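GH62 arabinofuranosidase (Podospora anserina, PDB 4N4B) cleaves terminal non-reducing alpha-L-arabinofuranoside residues and probably takes part in breaking down the xylan of plant biomass. Local coordinates at residues 148-151 and 152-156; 263-267 and 268-272; 64-68 and 69-73; 272-275 and 276-280; 209-212 and 213-217. All blocks are in the same frame, centred on the assembly; numbering follows the deposited sequence.

Interaction 1 (148-151 and 152-156)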
loop_
_atom_site.group_PDB
_atom_site.type_symbol
_atom_site.label_atom_id
_atom_site.label_comp_id
_atom_site.label_asym_id
_atom_site.label_seq_id
_atom_site.Cartn_x
_atom_site.Cartn_y
_atom_site.Cartn_z
ATOM N N ASP A 148 5.159 14.007 18.748
ATOM C CA ASP A 148 6.214 13.837 19.757
ATOM C C ASP A 148 7.291 12.937 19.278
ATOM O O ASP A 148 8.270 12.747 20.028
ATOM C CB ASP A 148 5.612 13.408 21.102
ATOM C CG ASP A 148 4.811 14.549 21.742
ATOM O OD1 ASP A 148 5.201 15.746 21.644
ATOM O OD2 ASP A 148 3.753 14.234 22.266
ATOM N N GLY A 149 7.201 12.446 18.058
ATOM C CA GLY A 149 8.336 11.631 17.463
ATOM C C GLY A 149 7.930 10.173 17.492
ATOM O O GLY A 149 6.825 9.699 17.776
ATOM N N MET A 150 8.928 9.325 17.131
ATOM C CA MET A 150 8.703 7.891 17.075
ATOM C C MET A 150 8.236 7.341 18.402
ATOM O O MET A 150 8.928 7.566 19.450
ATOM C CB MET A 150 10.053 7.195 16.659
ATOM C CG MET A 150 9.810 5.670 16.596
ATOM S SD MET A 150 11.378 4.773 16.275
ATOM C CE MET A 150 11.508 5.166 14.562
ATOM N N PRO A 151 7.120 6.623 18.456
ATOM C CA PRO A 151 6.627 5.993 19.755
ATOM C C PRO A 151 7.698 5.118 20.382
ATOM O O PRO A 151 8.430 4.426 19.686
ATOM C CB PRO A 151 5.459 5.176 19.292
ATOM C CG PRO A 151 4.821 6.025 18.132
ATOM C CD PRO A 151 6.057 6.543 17.418
ATOM N N LYS A 152 7.731 5.158 21.718
ATOM C CA LYS A 152 8.722 4.323 22.425
ATOM C C LYS A 152 8.577 2.864 22.109
ATOM O O LYS A 152 9.656 2.260 21.954
ATOM C CB LYS A 152 8.562 4.585 23.924
ATOM C CG LYS A 152 9.567 3.872 24.821
ATOM C CD LYS A 152 11.003 4.282 24.465
ATOM C CE LYS A 152 12.038 3.788 25.481
ATOM N NZ LYS A 152 13.276 4.581 25.224
ATOM N N ILE A 153 7.372 2.333 21.936
ATOM C CA ILE A 153 7.179 0.948 21.616
ATOM C C ILE A 153 7.867 0.560 20.300
ATOM O O ILE A 153 8.429 -0.531 20.132
ATOM C CB ILE A 153 5.771 0.470 21.680
ATOM C CG1 ILE A 153 5.698 -1.048 21.730
ATOM C CG2 ILE A 153 4.970 1.050 20.506
ATOM C CD1 ILE A 153 4.304 -1.542 22.078
ATOM N N ILE A 154 7.877 1.480 19.310
ATOM C CA ILE A 154 8.506 1.181 18.056
ATOM C C ILE A 154 10.008 1.322 18.269
ATOM O O ILE A 154 10.762 0.471 17.834
ATOM C CB ILE A 154 7.969 2.188 16.963
ATOM C CG1 ILE A 154 6.504 1.937 16.784
ATOM C CG2 ILE A 154 8.721 1.935 15.645
ATOM C CD1 ILE A 154 5.837 2.811 15.720
ATOM N N GLU A 155 10.521 2.334 18.991
ATOM C CA GLU A 155 11.972 2.442 19.244
ATOM C C GLU A 155 12.453 1.159 19.947
ATOM O O GLU A 155 13.583 0.726 19.654
ATOM C CB GLU A 155 12.199 3.621 20.191
ATOM C CG GLU A 155 13.539 4.182 20.417
ATOM C CD GLU A 155 13.228 5.604 20.925
ATOM O OE1 GLU A 155 12.472 5.706 21.943
ATOM O OE2 GLU A 155 13.560 6.585 20.223
ATOM N N GLN A 156 11.649 0.587 20.829
ATOM C CA GLN A 156 12.111 -0.570 21.632
ATOM C C GLN A 156 12.180 -1.823 20.771
ATOM O O GLN A 156 12.903 -2.768 21.090
ATOM C CB GLN A 156 11.187 -0.751 22.768
ATOM C CG GLN A 156 11.314 0.207 23.932
ATOM C CD GLN A 156 10.094 0.064 24.887
ATOM O OE1 GLN A 156 9.048 -0.552 24.584
ATOM N NE2 GLN A 156 10.201 0.720 26.018
#
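The carbonyl oxygen P151 O is gripped by two amides of the turn that follows it. E155 N approaches in the carbonyl plane and nearly straight, at 3.0 Å from P151 O with an N-H...O angle of 166°. I154 N is equally near but poorly aimed, and its bond is weak. With P151 at the N-cap position, the stronger bond sets the first i-to-i+4 rung of helix 152-157. Q156 N continues the series by bonding to K152 O at 2.8 Å. This short helix is a linker in the beta-propeller: it lies between strand 143-144, the last of one four-stranded sheet, and strand 164-170, the first of the next.

Side chains close the turn from outside. M150 holds CG anti to its backbone N (chi1 -180°), which carries SD over the start of the helix, 3.9 Å from I154 CG2 and 3.7 Å from E155 N. The P151 ring runs alongside I154, pointing the same way, and P151 CD meets I154 CD1 at 4.1 Å. W163 packs against both of these residues, while Q202 and P203 also touch the proline. On the solvent side K152 NZ pairs with E155 OE1 at 3.6 Å.

Interaction 2 (263-267 and 268-272)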
loop_
_atom_site.group_PDB
_atom_site.type_symbol
_atom_site.label_atom_id
_atom_site.label_comp_id
_atom_site.label_asym_id
_atom_site.label_seq_id
_atom_site.Cartn_x
_atom_site.Cartn_y
_atom_site.Cartn_z
ATOM N N GLN A 263 2.843 -22.307 0.570
ATOM C CA GLN A 263 2.048 -23.292 -0.195
ATOM C C GLN A 263 0.644 -22.832 -0.470
ATOM O O GLN A 263 0.011 -23.221 -1.474
ATOM C CB GLN A 263 1.965 -24.610 0.602
ATOM C CG GLN A 263 3.336 -25.085 0.984
ATOM C CD GLN A 263 3.798 -24.757 2.446
ATOM O OE1 GLN A 263 3.820 -23.565 2.939
ATOM N NE2 GLN A 263 4.243 -25.879 3.168
ATOM N N ASN A 264 0.128 -21.921 0.407
ATOM C CA ASN A 264 -1.168 -21.352 0.219
ATOM C C ASN A 264 -1.115 -19.841 0.460
ATOM O O ASN A 264 -1.470 -19.358 1.504
ATOM C CB ASN A 264 -2.210 -21.909 1.162
ATOM C CG ASN A 264 -3.584 -21.410 0.830
ATOM O OD1 ASN A 264 -3.974 -21.235 -0.333
ATOM N ND2 ASN A 264 -4.333 -21.145 1.845
ATOM N N PRO A 265 -0.550 -19.117 -0.524
ATOM C CA PRO A 265 -0.234 -17.712 -0.381
ATOM C C PRO A 265 -1.382 -16.865 -0.835
ATOM O O PRO A 265 -2.208 -17.225 -1.612
ATOM C CB PRO A 265 0.952 -17.489 -1.288
ATOM C CG PRO A 265 0.739 -18.477 -2.396
ATOM C CD PRO A 265 0.110 -19.675 -1.749
ATOM N N TRP A 266 -1.422 -15.637 -0.331
ATOM C CA TRP A 266 -2.307 -14.665 -0.960
ATOM C C TRP A 266 -1.920 -14.319 -2.410
ATOM O O TRP A 266 -2.712 -14.511 -3.307
ATOM C CB TRP A 266 -2.554 -13.396 -0.099
ATOM C CG TRP A 266 -3.753 -12.591 -0.566
ATOM C CD1 TRP A 266 -5.055 -12.898 -0.315
ATOM C CD2 TRP A 266 -3.796 -11.365 -1.316
ATOM N NE1 TRP A 266 -5.894 -12.002 -0.860
ATOM C CE2 TRP A 266 -5.165 -11.034 -1.517
ATOM C CE3 TRP A 266 -2.842 -10.565 -1.926
ATOM C CZ2 TRP A 266 -5.555 -9.956 -2.241
ATOM C CZ3 TRP A 266 -3.205 -9.476 -2.618
ATOM C CH2 TRP A 266 -4.559 -9.133 -2.769
ATOM N N ALA A 267 -0.656 -13.952 -2.573
ATOM C CA ALA A 267 -0.098 -13.726 -3.935
ATOM C C ALA A 267 1.396 -13.982 -3.859
ATOM O O ALA A 267 2.106 -13.486 -2.987
ATOM C CB ALA A 267 -0.368 -12.311 -4.450
ATOM N N ARG A 268 1.864 -14.835 -4.813
ATOM C CA ARG A 268 3.238 -15.296 -4.821
ATOM C C ARG A 268 3.485 -15.830 -6.232
ATOM O O ARG A 268 2.575 -16.110 -6.954
ATOM C CB ARG A 268 3.459 -16.370 -3.726
ATOM C CG ARG A 268 4.862 -16.867 -3.550
ATOM C CD ARG A 268 5.100 -17.628 -2.189
ATOM N NE ARG A 268 6.479 -18.083 -2.104
ATOM C CZ ARG A 268 6.878 -19.265 -2.622
ATOM N NH1 ARG A 268 6.044 -20.138 -3.074
ATOM N NH2 ARG A 268 8.163 -19.490 -2.689
ATOM N N SER A 269 4.760 -16.078 -6.526
ATOM C CA SER A 269 5.103 -16.653 -7.832
ATOM C C SER A 269 4.322 -17.911 -8.138
ATOM O O SER A 269 4.030 -18.195 -9.298
ATOM C CB SER A 269 6.558 -16.977 -7.954
ATOM O OG SER A 269 6.978 -17.898 -7.004
ATOM N N ASN A 270 3.989 -18.722 -7.153
ATOM C CA ASN A 270 3.301 -19.953 -7.380
ATOM C C ASN A 270 1.807 -19.895 -7.605
ATOM O O ASN A 270 1.184 -20.931 -7.892
ATOM C CB ASN A 270 3.667 -21.025 -6.349
ATOM C CG ASN A 270 3.299 -20.620 -4.945
ATOM O OD1 ASN A 270 3.400 -19.465 -4.543
ATOM N ND2 ASN A 270 2.927 -21.596 -4.139
ATOM N N ASN A 271 1.202 -18.713 -7.488
ATOM C CA ASN A 271 -0.225 -18.594 -7.817
ATOM C C ASN A 271 -0.558 -17.438 -8.734
ATOM O O ASN A 271 -1.692 -17.045 -8.852
ATOM C CB ASN A 271 -1.124 -18.617 -6.561
ATOM C CG ASN A 271 -1.056 -17.308 -5.743
ATOM O OD1 ASN A 271 -0.136 -16.478 -5.961
ATOM N ND2 ASN A 271 -1.998 -17.134 -4.803
ATOM N N VAL A 272 0.438 -16.954 -9.445
ATOM C CA VAL A 272 0.284 -15.890 -10.434
ATOM C C VAL A 272 0.701 -16.364 -11.822
ATOM O O VAL A 272 1.803 -16.757 -12.012
ATOM C CB VAL A 272 1.105 -14.622 -10.039
ATOM C CG1 VAL A 272 1.020 -13.517 -11.115
ATOM C CG2 VAL A 272 0.643 -14.060 -8.714
#
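A classic beta bulge, in which W266 and A267 both face F243, is tied to the following turn by N271. Its ND2 donates to W266 O at 3.1 Å, fairly straight at 159°, but from well above the carbonyl plane. At the other end of the same amide, N271 OD1 accepts from R268 N at 2.8 Å, and the backbone answers with N271 N to R268 O at 3.0 Å. The first torsion of N271 (chi1 73°) folds the amide back toward both groups. ND2 also serves W26 O. A leucine in its place would probably leave R268 N without its acceptor and W26 O short of a donor, and leave W266 O to W28 NE1.

The P265 ring packs against the side of the turn: its CB lies 3.7 Å from R268 CB and its CG 3.6 Å from N270 OD1. R268 crosses the proline at about a right angle; its NH2 forms a salt bridge with D238, whereas NH1 bonds only weakly to N270 OD1. N270 ND2 donates to E262 O. The loop comes from strand 256-257, pairs with F243 of strand 241-248 at the bulge, passes W28 of strand 28-30 and enters strand 272-274.

Interaction 3 (64-68 and 69-73)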
loop_
_atom_site.group_PDB
_atom_site.type_symbol
_atom_site.label_atom_id
_atom_site.label_comp_id
_atom_site.label_asym_id
_atom_site.label_seq_id
_atom_site.Cartn_x
_atom_site.Cartn_y
_atom_site.Cartn_z
ATOM N N SER A 64 5.504 5.780 -4.931
ATOM C CA SER A 64 6.867 6.195 -4.599
ATOM C C SER A 64 7.714 6.298 -5.899
ATOM O O SER A 64 7.626 5.405 -6.740
ATOM C CB SER A 64 7.605 5.285 -3.647
ATOM O OG SER A 64 6.811 4.943 -2.504
ATOM N N THR A 65 8.600 7.307 -5.890
ATOM C CA THR A 65 9.759 7.369 -6.799
ATOM C C THR A 65 10.915 6.947 -5.962
ATOM O O THR A 65 11.130 7.398 -4.892
ATOM C CB THR A 65 9.957 8.725 -7.450
ATOM O OG1 THR A 65 10.278 9.707 -6.483
ATOM C CG2 THR A 65 8.651 9.200 -8.181
ATOM N N ALA A 66 11.722 6.018 -6.492
ATOM C CA ALA A 66 12.868 5.406 -5.748
ATOM C C ALA A 66 14.158 5.539 -6.589
ATOM O O ALA A 66 14.180 5.240 -7.757
ATOM C CB ALA A 66 12.592 3.968 -5.461
ATOM N N GLN A 67 15.220 6.008 -5.909
ATOM C CA GLN A 67 16.570 6.010 -6.519
ATOM C C GLN A 67 17.484 6.061 -5.294
ATOM O O GLN A 67 17.102 6.201 -4.127
ATOM C CB GLN A 67 16.728 7.186 -7.436
ATOM C CG GLN A 67 16.551 8.516 -6.737
ATOM C CD GLN A 67 16.444 9.582 -7.689
ATOM O OE1 GLN A 67 15.325 10.122 -8.009
ATOM N NE2 GLN A 67 17.627 9.927 -8.225
ATOM N N SER A 68 18.806 5.880 -5.574
ATOM C CA SER A 68 19.659 5.828 -4.378
ATOM C C SER A 68 19.793 7.184 -3.725
ATOM O O SER A 68 20.035 7.140 -2.555
ATOM C CB SER A 68 21.056 5.282 -4.636
ATOM O OG SER A 68 20.987 3.926 -5.006
ATOM N N ALA A 69 19.534 8.287 -4.386
ATOM C CA ALA A 69 19.470 9.575 -3.674
ATOM C C ALA A 69 18.212 9.837 -2.848
ATOM O O ALA A 69 18.271 10.748 -2.030
ATOM C CB ALA A 69 19.560 10.662 -4.599
ATOM N N GLY A 70 17.176 9.066 -2.991
ATOM C CA GLY A 70 16.038 9.315 -2.154
ATOM C C GLY A 70 14.741 8.888 -2.782
ATOM O O GLY A 70 14.696 8.389 -3.824
ATOM N N TYR A 71 13.706 9.159 -2.012
ATOM C CA TYR A 71 12.326 8.789 -2.321
ATOM C C TYR A 71 11.431 10.016 -2.257
ATOM O O TYR A 71 11.548 10.827 -1.411
ATOM C CB TYR A 71 11.791 7.756 -1.308
ATOM C CG TYR A 71 12.258 6.329 -1.489
ATOM C CD1 TYR A 71 13.546 5.990 -1.276
ATOM C CD2 TYR A 71 11.394 5.348 -1.858
ATOM C CE1 TYR A 71 13.957 4.683 -1.416
ATOM C CE2 TYR A 71 11.816 4.067 -2.008
ATOM C CZ TYR A 71 13.077 3.752 -1.818
ATOM O OH TYR A 71 13.433 2.426 -1.949
ATOM N N ASN A 72 10.528 10.088 -3.212
ATOM C CA ASN A 72 9.458 11.054 -3.165
ATOM C C ASN A 72 8.220 10.430 -3.835
ATOM O O ASN A 72 8.130 9.300 -3.916
ATOM C CB ASN A 72 9.955 12.414 -3.750
ATOM C CG ASN A 72 9.154 13.637 -3.268
ATOM O OD1 ASN A 72 8.130 13.882 -3.775
ATOM N ND2 ASN A 72 9.710 14.433 -2.421
ATOM N N LEU A 73 7.259 11.280 -4.188
ATOM C CA LEU A 73 5.954 10.813 -4.623
ATOM C C LEU A 73 5.522 11.284 -6.006
ATOM O O LEU A 73 5.833 12.356 -6.389
ATOM C CB LEU A 73 4.871 11.194 -3.602
ATOM C CG LEU A 73 5.062 10.633 -2.196
ATOM C CD1 LEU A 73 3.947 11.123 -1.316
ATOM C CD2 LEU A 73 5.001 9.120 -2.170
HETATM O O HOH W 1 13.112 9.541 -6.084
HETATM O O HOH W 2 19.916 8.511 -7.217
#
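Backbone hydrogen bonds zip S64-Q67 to G70-L73 as a tight antiparallel hairpin whose strands run at 161° to each other. In the T65-N72 pair, T65 N donates to N72 O at 2.8 Å and almost linearly (174°). N72 N returns a longer bond to T65 O and a weak one to T65 OG1, which is brought to it by standing between the backbone N and the carbonyl carbon (chi1 65°). Q67 and G70 form the second hydrogen-bonded pair and close a type I turn over S68 and A69, with G70 N to Q67 O at 3.1 Å. The backbone angles of G70 would jam a side chain against the preceding carbonyl.

Aromatic packing occupies the face bearing S64, A66 and Y71. A66 CB sits over the tyrosine ring, 4.0 Å from its centroid in a CH-pi contact, while S64 CB comes to the ring edge at 4.2 Å from Y71 CD2. The phenol OH bonds to N321, and a Tris molecule, probably from the crystallisation liquor, lies beside this side chain.

Waters bridge the T65-Q67 face and the turn. One joins T65 OG1, Q67 OE1 and G70 O; a second accepts from Q67 NE2 and A69 N, both at 2.9 Å.

These are the two inner strands of a four-stranded propeller sheet. S64 OG bonds to D49 of strand 46-55, and A103 and P105 of strand 103-110, in the next sheet, pack on S64, Y71 and L73.

Interaction 4 (272-275 and 276-280)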
loop_
_atom_site.group_PDB
_atom_site.type_symbol
_atom_site.label_atom_id
_atom_site.label_comp_id
_atom_site.label_asym_id
_atom_site.label_seq_id
_atom_site.Cartn_x
_atom_site.Cartn_y
_atom_site.Cartn_z
ATOM N N VAL A 272 0.438 -16.954 -9.445
ATOM C CA VAL A 272 0.284 -15.890 -10.434
ATOM C C VAL A 272 0.701 -16.364 -11.822
ATOM O O VAL A 272 1.803 -16.757 -12.012
ATOM C CB VAL A 272 1.105 -14.622 -10.039
ATOM C CG1 VAL A 272 1.020 -13.517 -11.115
ATOM C CG2 VAL A 272 0.643 -14.060 -8.714
ATOM N N GLN A 273 -0.240 -16.331 -12.754
ATOM C CA GLN A 273 -0.019 -16.705 -14.132
ATOM C C GLN A 273 0.195 -15.463 -14.961
ATOM O O GLN A 273 -0.536 -14.578 -14.872
ATOM C CB GLN A 273 -1.251 -17.444 -14.641
ATOM C CG GLN A 273 -1.139 -17.961 -16.077
ATOM C CD GLN A 273 -2.367 -18.756 -16.470
ATOM O OE1 GLN A 273 -2.296 -19.934 -16.566
ATOM N NE2 GLN A 273 -3.446 -18.121 -16.654
ATOM N N PHE A 274 1.226 -15.482 -15.784
ATOM C CA PHE A 274 1.503 -14.376 -16.647
ATOM C C PHE A 274 0.941 -14.592 -18.024
ATOM O O PHE A 274 1.045 -15.645 -18.526
ATOM C CB PHE A 274 3.019 -14.110 -16.666
ATOM C CG PHE A 274 3.530 -13.556 -15.363
ATOM C CD1 PHE A 274 3.742 -14.376 -14.300
ATOM C CD2 PHE A 274 3.701 -12.202 -15.203
ATOM C CE1 PHE A 274 4.156 -13.862 -13.108
ATOM C CE2 PHE A 274 4.114 -11.684 -14.025
ATOM C CZ PHE A 274 4.337 -12.501 -12.971
ATOM N N ASP A 275 0.293 -13.547 -18.530
ATOM C CA ASP A 275 -0.317 -13.534 -19.865
ATOM C C ASP A 275 0.746 -13.516 -20.974
ATOM O O ASP A 275 0.626 -14.189 -21.965
ATOM C CB ASP A 275 -1.366 -12.408 -19.980
ATOM C CG ASP A 275 -2.840 -12.868 -19.609
ATOM O OD1 ASP A 275 -3.133 -14.090 -19.361
ATOM O OD2 ASP A 275 -3.691 -11.959 -19.607
ATOM N N GLY A 276 1.785 -12.769 -20.780
ATOM C CA GLY A 276 2.992 -12.857 -21.560
ATOM C C GLY A 276 4.214 -13.341 -20.783
ATOM O O GLY A 276 4.133 -14.243 -20.031
ATOM N N ASP A 277 5.349 -12.715 -20.978
ATOM C CA ASP A 277 6.568 -13.109 -20.291
ATOM C C ASP A 277 6.487 -13.065 -18.744
ATOM O O ASP A 277 5.778 -12.300 -18.193
ATOM C CB ASP A 277 7.743 -12.381 -20.932
ATOM C CG ASP A 277 8.352 -11.377 -20.109
ATOM O OD1 ASP A 277 8.022 -10.204 -20.249
ATOM O OD2 ASP A 277 9.284 -11.721 -19.420
ATOM N N VAL A 278 7.189 -13.967 -18.097
ATOM C CA VAL A 278 7.207 -13.998 -16.653
ATOM C C VAL A 278 8.274 -12.988 -16.226
ATOM O O VAL A 278 9.389 -13.311 -16.065
ATOM C CB VAL A 278 7.486 -15.383 -16.078
ATOM C CG1 VAL A 278 7.533 -15.314 -14.577
ATOM C CG2 VAL A 278 6.386 -16.355 -16.501
ATOM N N TRP A 279 7.848 -11.763 -16.031
ATOM C CA TRP A 279 8.736 -10.634 -15.856
ATOM C C TRP A 279 9.261 -10.378 -14.415
ATOM O O TRP A 279 10.197 -9.696 -14.232
ATOM C CB TRP A 279 8.135 -9.378 -16.461
ATOM C CG TRP A 279 6.914 -8.817 -15.772
ATOM C CD1 TRP A 279 5.625 -9.152 -16.023
ATOM C CD2 TRP A 279 6.873 -7.831 -14.748
ATOM N NE1 TRP A 279 4.786 -8.428 -15.217
ATOM C CE2 TRP A 279 5.533 -7.593 -14.444
ATOM C CE3 TRP A 279 7.837 -7.099 -14.069
ATOM C CZ2 TRP A 279 5.159 -6.677 -13.486
ATOM C CZ3 TRP A 279 7.441 -6.203 -13.134
ATOM C CH2 TRP A 279 6.155 -5.998 -12.856
ATOM N N THR A 280 8.584 -10.994 -13.460
ATOM C CA THR A 280 8.935 -10.891 -12.063
ATOM C C THR A 280 8.630 -12.220 -11.353
ATOM O O THR A 280 7.748 -12.888 -11.734
ATOM C CB THR A 280 8.186 -9.678 -11.404
ATOM O OG1 THR A 280 8.622 -9.541 -10.074
ATOM C CG2 THR A 280 6.675 -9.851 -11.421
HETATM O O HOH W 3 3.409 -16.843 -19.162
#
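Strand 272-274 ends at F274 and the chain doubles back through G276 to V278, the centre of an inverse gamma turn. Beside the bend a water donates to F274 O at 2.7 Å and to G276 O at 2.8 Å, bridging the two carbonyls.

The F274 ring fills the returning loop. CG stands anti to the carbonyl carbon (chi1 -70°), which directs the ring at residues 278-280. It turns an edge toward the face of the W279 pyrrole ring, an offset edge-to-face pair with centroids 5.2 Å apart and planes at 85°; F274 CE2 approaches W279 NE1 to 3.5 Å. Over one face of the phenyl ring V278 CA makes a CH-pi contact, 4.2 Å from the centroid, and V278 CG1 touches F274 CD1 at 3.9 Å. T280 CG2 meets F274 CZ, also at 3.9 Å. With alanine at this position, a gap would probably open between V278, W279 and T280, and the indole would lose its edge-on neighbour.

W279 NE1 donates to T31 O, and T280 OG1 bonds to S282 O and M312 N. Y309 of strand 306-311 packs on both F274 and T280. The bend finishes an outer strand of the mixed sheet, where strand 28-30 from near the N-terminus lies between 272-274 and the late strand 326-332, an arrangement consistent with the velcro-type closure of many beta-propellers.

Interaction 5 (209-212 and 213-217)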
loop_
_atom_site.group_PDB
_atom_site.type_symbol
_atom_site.label_atom_id
_atom_site.label_comp_id
_atom_site.label_asym_id
_atom_site.label_seq_id
_atom_site.Cartn_x
_atom_site.Cartn_y
_atom_site.Cartn_z
ATOM N N ASP A 209 5.800 -11.324 14.249
ATOM C CA ASP A 209 6.358 -12.569 13.633
ATOM C C ASP A 209 7.779 -12.311 13.449
ATOM O O ASP A 209 8.329 -11.240 13.692
ATOM C CB ASP A 209 5.639 -12.887 12.330
ATOM C CG ASP A 209 5.473 -14.322 12.015
ATOM O OD1 ASP A 209 6.303 -15.113 12.435
ATOM O OD2 ASP A 209 4.489 -14.641 11.310
ATOM N N ASN A 210 8.555 -13.275 12.941
ATOM C CA ASN A 210 9.858 -13.011 12.470
ATOM C C ASN A 210 9.844 -12.024 11.316
ATOM O O ASN A 210 8.840 -12.033 10.590
ATOM C CB ASN A 210 10.686 -14.283 12.099
ATOM C CG ASN A 210 10.085 -15.035 10.986
ATOM O OD1 ASN A 210 10.641 -15.020 9.849
ATOM N ND2 ASN A 210 9.053 -15.690 11.224
ATOM N N ARG A 211 10.867 -11.233 11.184
ATOM C CA ARG A 211 10.854 -10.075 10.239
ATOM C C ARG A 211 10.507 -10.520 8.871
ATOM O O ARG A 211 9.653 -9.847 8.253
ATOM C CB ARG A 211 12.199 -9.402 10.212
ATOM C CG ARG A 211 12.627 -8.425 9.084
ATOM C CD ARG A 211 14.173 -8.429 9.025
ATOM N NE ARG A 211 14.855 -7.476 8.184
ATOM C CZ ARG A 211 15.294 -7.702 6.933
ATOM N NH1 ARG A 211 15.054 -8.830 6.272
ATOM N NH2 ARG A 211 15.929 -6.763 6.304
ATOM N N ASN A 212 11.025 -11.574 8.325
ATOM C CA ASN A 212 10.685 -11.961 6.970
ATOM C C ASN A 212 9.312 -12.415 6.769
ATOM O O ASN A 212 8.831 -12.375 5.609
ATOM C CB ASN A 212 11.620 -12.987 6.396
ATOM C CG ASN A 212 13.025 -12.442 6.119
ATOM O OD1 ASN A 212 13.844 -13.201 5.453
ATOM N ND2 ASN A 212 13.394 -11.357 6.539
ATOM N N ASP A 213 8.621 -12.868 7.798
ATOM C CA ASP A 213 7.274 -13.314 7.669
ATOM C C ASP A 213 6.189 -12.174 7.863
ATOM O O ASP A 213 5.023 -12.452 7.651
ATOM C CB ASP A 213 7.001 -14.510 8.655
ATOM C CG ASP A 213 7.562 -15.803 8.145
ATOM O OD1 ASP A 213 7.984 -15.870 6.980
ATOM O OD2 ASP A 213 7.675 -16.754 8.988
ATOM N N LEU A 214 6.594 -11.020 8.346
ATOM C CA LEU A 214 5.653 -9.975 8.581
ATOM C C LEU A 214 6.377 -8.649 8.369
ATOM O O LEU A 214 6.594 -7.843 9.262
ATOM C CB LEU A 214 5.068 -10.075 9.992
ATOM C CG LEU A 214 3.816 -9.256 10.194
ATOM C CD1 LEU A 214 2.630 -9.977 9.612
ATOM C CD2 LEU A 214 3.597 -9.022 11.694
ATOM N N PHE A 215 6.788 -8.432 7.138
ATOM C CA PHE A 215 7.836 -7.480 6.894
ATOM C C PHE A 215 7.369 -6.001 6.762
ATOM O O PHE A 215 7.777 -5.137 7.508
ATOM C CB PHE A 215 8.728 -7.912 5.678
ATOM C CG PHE A 215 9.983 -7.140 5.490
ATOM C CD1 PHE A 215 10.907 -7.085 6.500
ATOM C CD2 PHE A 215 10.275 -6.502 4.337
ATOM C CE1 PHE A 215 12.073 -6.355 6.363
ATOM C CE2 PHE A 215 11.445 -5.816 4.156
ATOM C CZ PHE A 215 12.375 -5.730 5.162
ATOM N N GLU A 216 6.498 -5.766 5.777
ATOM C CA GLU A 216 6.072 -4.375 5.467
ATOM C C GLU A 216 4.887 -4.471 4.583
ATOM O O GLU A 216 4.244 -5.446 4.357
ATOM C CB GLU A 216 7.246 -3.566 4.938
ATOM C CG GLU A 216 7.685 -3.938 3.574
ATOM C CD GLU A 216 9.015 -3.355 3.143
ATOM O OE1 GLU A 216 9.662 -2.593 3.866
ATOM O OE2 GLU A 216 9.420 -3.608 1.980
ATOM N N ALA A 217 4.496 -3.253 4.122
ATOM C CA ALA A 217 3.474 -3.059 3.060
ATOM C C ALA A 217 2.107 -3.559 3.430
ATOM O O ALA A 217 1.431 -4.267 2.683
ATOM C CB ALA A 217 3.989 -3.644 1.782
HETATM O O HOH W 4 7.146 -17.280 11.415
HETATM O O HOH W 5 10.552 -16.550 7.337
#
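N210 and D213 are joined twice across a short 3-10 turn, which leads into a classic beta bulge where F215 and E216 both face E233. The side-chain bond runs from N210 ND2 to D213 OD2 at 2.8 Å with an angle of 163°; the carboxylate is met from above its plane. Chi1 of 63° brings the asparagine amide back over the turn to make this bond. In the backbone, D213 N donates to N210 O at 2.9 Å, and L214 N to R211 O at 3.3 Å, with a weak second link from L214 N to N210 O.

D209 adds two more acceptors. Its OD1 takes N210 N at 3.0 Å, while OD2 forms a salt bridge with R244, whose NH1 also satisfies D213 O. The two acids are close, D209 OD1 lying 4.1 Å from D213 OD2. A water lies 2.7 Å from D213 OD1 and 2.9 Å from N210 OD1 and bridges the two residues. R211 is modelled in two conformers; in the one given, F215 CE1 lies over the guanidinium face, a contact that is therefore only tentative. Beneath the polar network, D209 CB packs directly on L214 CB at 3.7 Å.

Along the chain the order is interaction 3, 1, 5, 2, 4, following the circuit of the beta-propeller. Interaction 3 is a hairpin within one four-stranded sheet. Interactions 1 and 5 lie in successive connections: 1 between the sheets ending at 143-144 and beginning at 164-170, 5 between strands 204-208 and 216-222. Interaction 2 leads on to the mixed sheet, where it shares V272 with interaction 4; their centres are about 13 Å apart. Interactions 1 and 4, about 41 Å apart between centres, sit on opposite sides of the chain's centre. Interactions 3 and 5, about 8 Å apart between nearest atoms, border the region of H285, a calcium-site residue. Hairpin, connections and closing sheet of the propeller thus all carry such local contacts.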